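Local coordinates for outer membrane porin protein 32 (Delftia acidovorans, PDB 2FGQ) that assembles as a homotrimer that forms anion-selective channels across the outer membrane and binds malate in the pore, at residues G50-E60 with F71-S82. Residues are numbered along the deposited sequence; the frame is centred on the assembly and turned at random.
Sequences GLKAGFWLEGE and FNFKRRSTVSLS. With MLT (D-malate), chain H.
Strands 51-60 and 76-82 pair as antiparallel neighbours in the wall of the porin barrel, with paired backbone hydrogen bonds at alternate residues from Lys52–Ser82 to Glu58–Arg76. Trp56, Glu58, Arg75 and Arg76 gather on the malate-bearing face, whereas Phe55 and Leu57 lie on the other, where a second subunit packs. The Arg76 guanidinium stacks flat on one face of the Trp56 indole, planes 7° apart and centres 4.0 Å apart. A nearly straight hydrogen bond in the guanidinium plane, Arg76 NE to Thr78 OG1 (2.9 Å), helps to hold the group flat. Trp56 NE1 in turn donates within its ring plane to Glu58 OE1 (2.9 Å). A classic beta bulge sets two consecutive residues, Arg75 and Arg76, opposite the single Glu58 and turns both arginines to the same side. The Arg75 chain bends at chi3 (51°), and its NE meets the anti lone pair of Glu58 OE2 at 2.7 Å in a salt bridge. Oriented this way, Arg75 donates through NH1 to malate O1 and through NH2 to malate O2, both 3.1 Å; Thr36, Thr102 and Arg133 also bind the ligand. On the other face of the sheet, Leu57 CB sits over the Phe73 ring, 3.8 Å from its CD1, and Ile61 of the second subunit packs against Phe73.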
# COMPACT_ATOMS: atom_id res chain seq x y z
N GLY A 50 -27.94 -22.70 2.13
CA GLY A 50 -28.22 -21.41 1.55
C GLY A 50 -27.43 -20.23 2.14
O GLY A 50 -27.62 -19.09 1.73
N LEU A 51 -26.52 -20.50 3.07
CA LEU A 51 -25.71 -19.44 3.70
C LEU A 51 -24.39 -19.31 2.97
O LEU A 51 -23.81 -20.31 2.59
CB LEU A 51 -25.44 -19.81 5.14
CG LEU A 51 -24.79 -18.77 6.06
CD1 LEU A 51 -25.69 -17.52 6.20
CD2 LEU A 51 -24.45 -19.38 7.41
N LYS A 52 -23.92 -18.08 2.78
CA LYS A 52 -22.66 -17.81 2.10
C LYS A 52 -21.85 -16.81 2.93
O LYS A 52 -22.40 -15.91 3.55
CB LYS A 52 -22.91 -17.22 0.72
CG LYS A 52 -23.59 -18.15 -0.26
CD LYS A 52 -23.64 -17.50 -1.64
CE LYS A 52 -24.53 -18.30 -2.62
NZ LYS A 52 -24.21 -19.76 -2.61
N ALA A 53 -20.54 -17.00 2.97
CA ALA A 53 -19.64 -16.02 3.53
C ALA A 53 -18.94 -15.32 2.39
O ALA A 53 -18.65 -15.92 1.36
CB ALA A 53 -18.61 -16.69 4.41
N GLY A 54 -18.61 -14.06 2.60
CA GLY A 54 -17.92 -13.30 1.56
C GLY A 54 -16.90 -12.38 2.16
O GLY A 54 -16.93 -12.05 3.32
N PHE A 55 -15.98 -11.92 1.30
CA PHE A 55 -15.13 -10.81 1.65
C PHE A 55 -14.89 -9.98 0.40
O PHE A 55 -15.07 -10.46 -0.71
CB PHE A 55 -13.80 -11.30 2.26
CG PHE A 55 -12.83 -11.77 1.25
CD1 PHE A 55 -11.88 -10.90 0.72
CD2 PHE A 55 -12.92 -13.05 0.71
CE1 PHE A 55 -11.02 -11.31 -0.28
CE2 PHE A 55 -12.02 -13.46 -0.30
CZ PHE A 55 -11.09 -12.57 -0.78
N TRP A 56 -14.48 -8.74 0.60
CA TRP A 56 -14.25 -7.83 -0.51
C TRP A 56 -13.26 -6.77 -0.07
O TRP A 56 -13.49 -6.06 0.93
CB TRP A 56 -15.61 -7.21 -0.85
CG TRP A 56 -15.65 -6.42 -2.10
CD1 TRP A 56 -14.84 -5.37 -2.47
CD2 TRP A 56 -16.60 -6.57 -3.15
NE1 TRP A 56 -15.26 -4.86 -3.67
CE2 TRP A 56 -16.32 -5.58 -4.12
CE3 TRP A 56 -17.66 -7.45 -3.37
CZ2 TRP A 56 -17.05 -5.46 -5.32
CZ3 TRP A 56 -18.40 -7.32 -4.56
CH2 TRP A 56 -18.10 -6.32 -5.51
N LEU A 57 -12.13 -6.68 -0.76
CA LEU A 57 -11.07 -5.72 -0.46
C LEU A 57 -10.86 -4.92 -1.74
O LEU A 57 -10.56 -5.50 -2.78
CB LEU A 57 -9.76 -6.42 -0.10
CG LEU A 57 -9.82 -7.25 1.17
CD1 LEU A 57 -8.56 -8.08 1.28
CD2 LEU A 57 -10.01 -6.40 2.38
N GLU A 58 -11.05 -3.60 -1.69
CA GLU A 58 -10.91 -2.78 -2.89
C GLU A 58 -10.34 -1.42 -2.55
O GLU A 58 -10.74 -0.76 -1.61
CB GLU A 58 -12.27 -2.63 -3.52
CG GLU A 58 -12.34 -1.84 -4.80
CD GLU A 58 -13.75 -1.66 -5.33
OE1 GLU A 58 -14.52 -2.65 -5.33
OE2 GLU A 58 -14.08 -0.55 -5.81
N GLY A 59 -9.41 -0.99 -3.40
CA GLY A 59 -8.79 0.32 -3.28
C GLY A 59 -8.73 1.06 -4.59
O GLY A 59 -8.75 0.45 -5.66
N GLU A 60 -8.66 2.38 -4.47
CA GLU A 60 -8.58 3.22 -5.66
C GLU A 60 -7.17 3.16 -6.25
O GLU A 60 -6.15 3.00 -5.56
CB GLU A 60 -8.88 4.67 -5.30
CG GLU A 60 -9.04 5.59 -6.50
CD GLU A 60 -9.69 6.93 -6.23
OE1 GLU A 60 -10.21 7.17 -5.11
OE2 GLU A 60 -9.74 7.74 -7.21
N PHE A 71 -1.11 2.64 -1.69
CA PHE A 71 -2.30 1.83 -1.96
C PHE A 71 -2.95 1.40 -0.64
O PHE A 71 -2.26 1.11 0.33
CB PHE A 71 -1.91 0.61 -2.80
CG PHE A 71 -3.07 -0.22 -3.23
CD1 PHE A 71 -3.97 0.28 -4.14
CD2 PHE A 71 -3.31 -1.44 -2.68
CE1 PHE A 71 -5.10 -0.45 -4.49
CE2 PHE A 71 -4.40 -2.18 -3.02
CZ PHE A 71 -5.30 -1.69 -3.93
N ASN A 72 -4.27 1.42 -0.62
CA ASN A 72 -5.04 0.99 0.53
C ASN A 72 -6.32 0.30 0.04
O ASN A 72 -6.49 0.06 -1.16
CB ASN A 72 -5.36 2.21 1.39
CG ASN A 72 -6.08 3.28 0.60
OD1 ASN A 72 -7.10 2.99 -0.01
ND2 ASN A 72 -5.54 4.50 0.59
N PHE A 73 -7.17 -0.09 0.99
CA PHE A 73 -8.44 -0.74 0.69
C PHE A 73 -9.61 0.16 1.14
O PHE A 73 -10.61 -0.31 1.67
CB PHE A 73 -8.51 -2.14 1.29
CG PHE A 73 -7.50 -3.08 0.69
CD1 PHE A 73 -7.57 -3.41 -0.66
CD2 PHE A 73 -6.47 -3.60 1.45
CE1 PHE A 73 -6.63 -4.24 -1.22
CE2 PHE A 73 -5.51 -4.44 0.86
CZ PHE A 73 -5.62 -4.77 -0.46
N LYS A 74 -9.47 1.47 0.95
CA LYS A 74 -10.47 2.41 1.46
C LYS A 74 -11.79 2.39 0.71
O LYS A 74 -12.76 2.92 1.23
CB LYS A 74 -9.95 3.84 1.60
CG LYS A 74 -8.99 4.04 2.77
CD LYS A 74 -8.43 5.46 2.76
CE LYS A 74 -9.40 6.51 3.16
NZ LYS A 74 -8.66 7.83 3.18
N ARG A 75 -11.86 1.80 -0.48
CA ARG A 75 -13.15 1.77 -1.19
C ARG A 75 -14.08 0.77 -0.51
O ARG A 75 -15.27 1.01 -0.38
CB ARG A 75 -12.99 1.48 -2.69
CG ARG A 75 -12.37 2.68 -3.42
CD ARG A 75 -12.15 2.47 -4.88
NE ARG A 75 -13.36 2.00 -5.55
CZ ARG A 75 -14.40 2.77 -5.87
NH1 ARG A 75 -14.34 4.08 -5.67
NH2 ARG A 75 -15.47 2.23 -6.44
N ARG A 76 -13.56 -0.39 -0.10
CA ARG A 76 -14.40 -1.39 0.59
C ARG A 76 -13.46 -2.42 1.21
O ARG A 76 -12.48 -2.87 0.57
CB ARG A 76 -15.28 -2.12 -0.41
CG ARG A 76 -16.23 -3.16 0.21
CD ARG A 76 -17.31 -3.57 -0.71
NE ARG A 76 -18.00 -4.76 -0.21
CZ ARG A 76 -18.98 -5.38 -0.86
NH1 ARG A 76 -19.43 -4.88 -2.01
NH2 ARG A 76 -19.50 -6.49 -0.37
N SER A 77 -13.72 -2.79 2.46
CA SER A 77 -12.93 -3.83 3.11
C SER A 77 -13.83 -4.60 4.04
O SER A 77 -13.75 -4.45 5.26
CB SER A 77 -11.73 -3.24 3.87
OG SER A 77 -12.09 -2.29 4.84
N THR A 78 -14.70 -5.41 3.45
CA THR A 78 -15.76 -6.06 4.22
C THR A 78 -15.62 -7.57 4.29
O THR A 78 -14.96 -8.22 3.48
CB THR A 78 -17.16 -5.76 3.59
OG1 THR A 78 -17.13 -6.08 2.18
CG2 THR A 78 -17.50 -4.28 3.72
N VAL A 79 -16.30 -8.10 5.30
CA VAL A 79 -16.60 -9.52 5.41
C VAL A 79 -18.10 -9.60 5.65
O VAL A 79 -18.70 -8.71 6.27
CB VAL A 79 -15.74 -10.19 6.53
CG1 VAL A 79 -15.91 -9.54 7.93
CG2 VAL A 79 -16.00 -11.70 6.61
N SER A 80 -18.70 -10.65 5.12
CA SER A 80 -20.16 -10.71 5.12
C SER A 80 -20.71 -12.10 5.27
O SER A 80 -20.05 -13.08 5.00
CB SER A 80 -20.73 -10.13 3.82
OG SER A 80 -20.23 -10.84 2.69
N LEU A 81 -21.98 -12.15 5.64
CA LEU A 81 -22.79 -13.35 5.53
C LEU A 81 -24.04 -12.99 4.76
O LEU A 81 -24.58 -11.93 4.94
CB LEU A 81 -23.19 -13.90 6.91
CG LEU A 81 -22.12 -14.56 7.75
CD1 LEU A 81 -22.75 -14.94 9.11
CD2 LEU A 81 -21.52 -15.79 7.08
N SER A 82 -24.47 -13.90 3.90
CA SER A 82 -25.63 -13.66 3.07
C SER A 82 -26.41 -14.93 2.89
O SER A 82 -25.90 -16.03 3.07
CB SER A 82 -25.20 -13.11 1.74
OG SER A 82 -24.43 -14.02 1.01
C1 MLT H . -17.30 5.18 -5.96
O1 MLT H . -16.69 5.43 -7.13
O2 MLT H . -17.84 4.03 -5.71
C2 MLT H . -17.47 6.19 -4.89
O3 MLT H . -16.33 7.01 -4.79
C3 MLT H . -18.76 6.95 -5.16
C4 MLT H . -19.82 5.91 -5.47
O4 MLT H . -19.57 4.81 -6.14
O5 MLT H . -21.02 6.04 -5.06
O HOH W 1 -21.75 -13.16 1.64
O HOH W 2 -8.96 3.63 -1.92
O HOH W 3 -5.61 3.07 -2.83
O HOH W 4 -12.50 5.99 -4.28